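PDB 2A6Z: Emp47p (form2) from Saccharomyces cerevisiae, which serves as a calcium-independent, carbohydrate-binding cargo receptor involved in glycoprotein secretion and is required for Emp46p to leave the endoplasmic reticulum. Local coordinates for residues A[6-16]-A[213-222]. Sequence-based numbering, arbitrary orientation.
Sequences KLSSDYSLPDL and IFKMQFFNGV
The S12 hydroxyl is gripped twice: the amide of F218 donates to OG from across the contact (N to OG 2.9 Å, 171° at the hydrogen), while OG gives its own proton to S8 O. A chi1 of -60° sets OG beside its own backbone N, from where it can reach both F218 N and S8 O. The amide of Y11 and OG of S12 hold S8 O from opposite faces of its carbonyl plane, bracing the turn at S8-S12. On either side of this serine, backbone pairing resumes. S8 N donates to F218 O at 2.8 Å, and L13 and M216 form an antiparallel hydrogen-bonded pair, L13 N to M216 O being 2.7 Å. An irregular N-terminal segment is thus tied along strand 210-220 of a legume-lectin-like beta sandwich. That strand pairs on with 63-72, where F214 and K215 both face T68 in a classic beta bulge. Apolar groups fill in between the bonds. Methyl CD1 of L7 sits over one face of the F219 ring, 4.0 Å from its centroid, whereas CB of Y11 lies off-centre against the F218 ring, 3.7 Å from CG. The Y11 ring turns its edge to the F218 face, planes at 52°, and its hydroxyl bonds to G56 O. Y11 O is buried without a hydrogen-bonding partner. Where the two termini meet, K6 NZ forms a salt bridge with the terminal carboxylate through a weak hydrogen bond to V222 OXT, and also bonds to G1 O; at the far end of the contact, one water joins D15 OD1 to K215 NZ, while D15 OD2 accepts from the amide of I17.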
loop_
_atom_site.group_PDB
_atom_site.type_symbol
_atom_site.label_atom_id
_atom_site.label_comp_id
_atom_site.label_asym_id
_atom_site.label_seq_id
_atom_site.Cartn_x
_atom_site.Cartn_y
_atom_site.Cartn_z
ATOM N N LYS A 6 9.463 19.575 -0.156
ATOM C CA LYS A 6 8.329 19.164 0.679
ATOM C C LYS A 6 8.422 17.727 1.191
ATOM O O LYS A 6 7.559 17.207 1.881
ATOM C CB LYS A 6 7.011 19.336 -0.127
ATOM C CG LYS A 6 6.739 20.814 -0.493
ATOM C CD LYS A 6 5.381 21.044 -1.094
ATOM C CE LYS A 6 5.213 20.545 -2.513
ATOM N NZ LYS A 6 3.785 20.635 -2.984
ATOM N N LEU A 7 9.526 17.063 0.840
ATOM C CA LEU A 7 9.737 15.694 1.241
ATOM C C LEU A 7 9.883 15.592 2.740
ATOM O O LEU A 7 10.564 16.422 3.365
ATOM C CB LEU A 7 11.008 15.198 0.567
ATOM C CG LEU A 7 11.389 13.720 0.757
ATOM C CD1 LEU A 7 10.454 12.802 -0.001
ATOM C CD2 LEU A 7 12.831 13.470 0.296
ATOM N N SER A 8 9.230 14.588 3.319
ATOM C CA SER A 8 9.351 14.290 4.726
ATOM C C SER A 8 10.219 13.072 4.904
ATOM O O SER A 8 9.726 11.937 4.725
ATOM C CB SER A 8 7.970 14.005 5.347
ATOM O OG SER A 8 8.198 13.495 6.657
ATOM N N SER A 9 11.477 13.278 5.261
ATOM C CA SER A 9 12.385 12.139 5.398
ATOM C C SER A 9 11.893 11.187 6.446
ATOM O O SER A 9 12.109 9.974 6.285
ATOM C CB SER A 9 13.725 12.788 5.772
ATOM O OG SER A 9 14.580 11.757 6.142
ATOM N N ASP A 10 11.299 11.689 7.513
ATOM C CA ASP A 10 10.901 10.836 8.609
ATOM C C ASP A 10 9.913 9.772 8.205
ATOM O O ASP A 10 9.853 8.678 8.834
ATOM C CB ASP A 10 10.244 11.671 9.740
ATOM C CG ASP A 10 11.289 12.570 10.409
ATOM O OD1 ASP A 10 12.508 12.370 10.271
ATOM O OD2 ASP A 10 10.806 13.480 11.068
ATOM N N TYR A 11 9.106 10.038 7.155
ATOM C CA TYR A 11 8.053 9.099 6.726
ATOM C C TYR A 11 8.335 8.508 5.371
ATOM O O TYR A 11 7.433 7.965 4.734
ATOM C CB TYR A 11 6.685 9.803 6.807
ATOM C CG TYR A 11 6.339 10.159 8.225
ATOM C CD1 TYR A 11 5.972 9.230 9.158
ATOM C CD2 TYR A 11 6.481 11.460 8.689
ATOM C CE1 TYR A 11 5.681 9.521 10.447
ATOM C CE2 TYR A 11 6.182 11.791 10.015
ATOM C CZ TYR A 11 5.773 10.828 10.890
ATOM O OH TYR A 11 5.505 11.127 12.216
ATOM N N SER A 12 9.570 8.605 4.882
ATOM C CA SER A 12 9.982 8.119 3.598
ATOM C C SER A 12 10.908 6.912 3.715
ATOM O O SER A 12 11.533 6.671 4.736
ATOM C CB SER A 12 10.638 9.204 2.723
ATOM O OG SER A 12 9.731 10.263 2.489
ATOM N N LEU A 13 10.968 6.172 2.618
ATOM C CA LEU A 13 11.823 5.009 2.405
ATOM C C LEU A 13 12.681 5.343 1.192
ATOM O O LEU A 13 12.257 5.127 0.017
ATOM C CB LEU A 13 10.981 3.762 2.134
ATOM C CG LEU A 13 11.763 2.484 1.934
ATOM C CD1 LEU A 13 12.353 1.980 3.221
ATOM C CD2 LEU A 13 10.803 1.459 1.284
ATOM N N PRO A 14 13.853 5.928 1.356
ATOM C CA PRO A 14 14.692 6.301 0.218
ATOM C C PRO A 14 14.974 5.070 -0.654
ATOM O O PRO A 14 15.039 3.947 -0.161
ATOM C CB PRO A 14 15.978 6.771 0.897
ATOM C CG PRO A 14 15.566 7.263 2.256
ATOM C CD PRO A 14 14.481 6.258 2.676
ATOM N N ASP A 15 15.140 5.397 -1.950
ATOM C CA ASP A 15 15.394 4.383 -2.970
ATOM C C ASP A 15 16.372 3.353 -2.469
ATOM O O ASP A 15 17.487 3.689 -2.012
ATOM C CB ASP A 15 15.941 5.055 -4.206
ATOM C CG ASP A 15 16.040 4.147 -5.400
ATOM O OD1 ASP A 15 16.221 4.737 -6.472
ATOM O OD2 ASP A 15 16.069 2.919 -5.308
ATOM N N LEU A 16 15.972 2.076 -2.458
ATOM C CA LEU A 16 16.729 0.985 -1.848
ATOM C C LEU A 16 17.848 0.474 -2.741
ATOM O O LEU A 16 18.542 -0.489 -2.330
ATOM C CB LEU A 16 15.755 -0.156 -1.461
ATOM C CG LEU A 16 14.718 0.200 -0.383
ATOM C CD1 LEU A 16 13.656 -0.857 -0.438
ATOM C CD2 LEU A 16 15.436 0.292 0.957
ATOM N N ILE A 213 9.195 -3.865 -3.087
ATOM C CA ILE A 213 9.191 -2.416 -2.839
ATOM C C ILE A 213 10.537 -1.822 -3.174
ATOM O O ILE A 213 11.591 -2.301 -2.704
ATOM C CB ILE A 213 8.816 -2.103 -1.400
ATOM C CG1 ILE A 213 7.551 -2.815 -0.940
ATOM C CG2 ILE A 213 8.788 -0.599 -1.158
ATOM C CD1 ILE A 213 6.311 -2.352 -1.739
ATOM N N PHE A 214 10.578 -0.802 -4.032
ATOM C CA PHE A 214 11.823 -0.100 -4.355
ATOM C C PHE A 214 12.017 1.180 -3.523
ATOM O O PHE A 214 13.168 1.573 -3.260
ATOM C CB PHE A 214 11.819 0.277 -5.819
ATOM C CG PHE A 214 12.087 -0.773 -6.841
ATOM C CD1 PHE A 214 12.462 -0.414 -8.146
ATOM C CD2 PHE A 214 12.016 -2.137 -6.560
ATOM C CE1 PHE A 214 12.745 -1.339 -9.128
ATOM C CE2 PHE A 214 12.315 -3.077 -7.549
ATOM C CZ PHE A 214 12.696 -2.698 -8.797
ATOM N N LYS A 215 10.933 1.903 -3.222
ATOM C CA LYS A 215 11.040 3.277 -2.711
ATOM C C LYS A 215 9.686 3.679 -2.207
ATOM O O LYS A 215 8.643 3.232 -2.784
ATOM C CB LYS A 215 11.457 4.202 -3.873
ATOM C CG LYS A 215 11.707 5.661 -3.527
ATOM C CD LYS A 215 12.266 6.434 -4.678
ATOM C CE LYS A 215 11.351 6.653 -5.846
ATOM N NZ LYS A 215 11.961 7.663 -6.751
ATOM N N MET A 216 9.646 4.569 -1.232
ATOM C CA MET A 216 8.404 5.238 -0.862
ATOM C C MET A 216 8.790 6.657 -0.472
ATOM O O MET A 216 9.750 6.865 0.254
ATOM C CB MET A 216 7.696 4.504 0.294
ATOM C CG MET A 216 6.349 5.073 0.758
ATOM S SD MET A 216 6.780 6.231 2.094
ATOM C CE MET A 216 5.155 6.905 2.471
ATOM N N GLN A 217 8.036 7.631 -0.961
ATOM C CA GLN A 217 8.288 8.997 -0.609
ATOM C C GLN A 217 7.022 9.605 -0.041
ATOM O O GLN A 217 5.923 9.454 -0.595
ATOM C CB GLN A 217 8.793 9.812 -1.796
ATOM C CG GLN A 217 10.209 9.271 -2.071
ATOM C CD GLN A 217 10.928 10.167 -3.059
ATOM O OE1 GLN A 217 11.986 10.732 -2.729
ATOM N NE2 GLN A 217 10.359 10.298 -4.254
ATOM N N PHE A 218 7.168 10.310 1.069
ATOM C CA PHE A 218 6.095 11.024 1.728
ATOM C C PHE A 218 6.371 12.507 1.619
ATOM O O PHE A 218 7.511 12.918 1.916
ATOM C CB PHE A 218 6.044 10.568 3.209
ATOM C CG PHE A 218 4.770 11.017 3.896
ATOM C CD1 PHE A 218 3.698 10.142 3.994
ATOM C CD2 PHE A 218 4.618 12.274 4.417
ATOM C CE1 PHE A 218 2.512 10.510 4.608
ATOM C CE2 PHE A 218 3.431 12.649 5.073
ATOM C CZ PHE A 218 2.376 11.755 5.153
ATOM N N PHE A 219 5.382 13.283 1.234
ATOM C CA PHE A 219 5.505 14.749 1.161
ATOM C C PHE A 219 4.426 15.397 1.978
ATOM O O PHE A 219 3.274 14.952 2.027
ATOM C CB PHE A 219 5.396 15.263 -0.294
ATOM C CG PHE A 219 6.349 14.608 -1.267
ATOM C CD1 PHE A 219 7.506 15.259 -1.660
ATOM C CD2 PHE A 219 6.096 13.358 -1.810
ATOM C CE1 PHE A 219 8.425 14.694 -2.552
ATOM C CE2 PHE A 219 7.007 12.784 -2.680
ATOM C CZ PHE A 219 8.190 13.409 -3.091
ATOM N N ASN A 220 4.776 16.538 2.563
ATOM C CA ASN A 220 3.729 17.465 2.946
ATOM C C ASN A 220 3.139 18.106 1.690
ATOM O O ASN A 220 3.846 18.412 0.703
ATOM C CB ASN A 220 4.372 18.408 3.945
ATOM C CG ASN A 220 4.721 17.655 5.217
ATOM O OD1 ASN A 220 3.926 16.932 5.848
ATOM N ND2 ASN A 220 5.956 17.706 5.716
ATOM N N GLY A 221 1.893 18.382 1.628
ATOM C CA GLY A 221 1.226 19.005 0.482
ATOM C C GLY A 221 0.982 17.977 -0.598
ATOM O O GLY A 221 1.187 16.757 -0.402
ATOM N N VAL A 222 0.526 18.497 -1.738
ATOM C CA VAL A 222 0.210 17.694 -2.946
ATOM C C VAL A 222 0.807 18.322 -4.209
ATOM O O VAL A 222 0.730 17.657 -5.262
ATOM C CB VAL A 222 -1.318 17.512 -3.110
ATOM C CG1 VAL A 222 -1.905 16.929 -1.812
ATOM C CG2 VAL A 222 -2.008 18.794 -3.530
ATOM O OXT VAL A 222 1.299 19.445 -4.082
HETATM O O HOH W 1 14.811 6.876 -7.233
#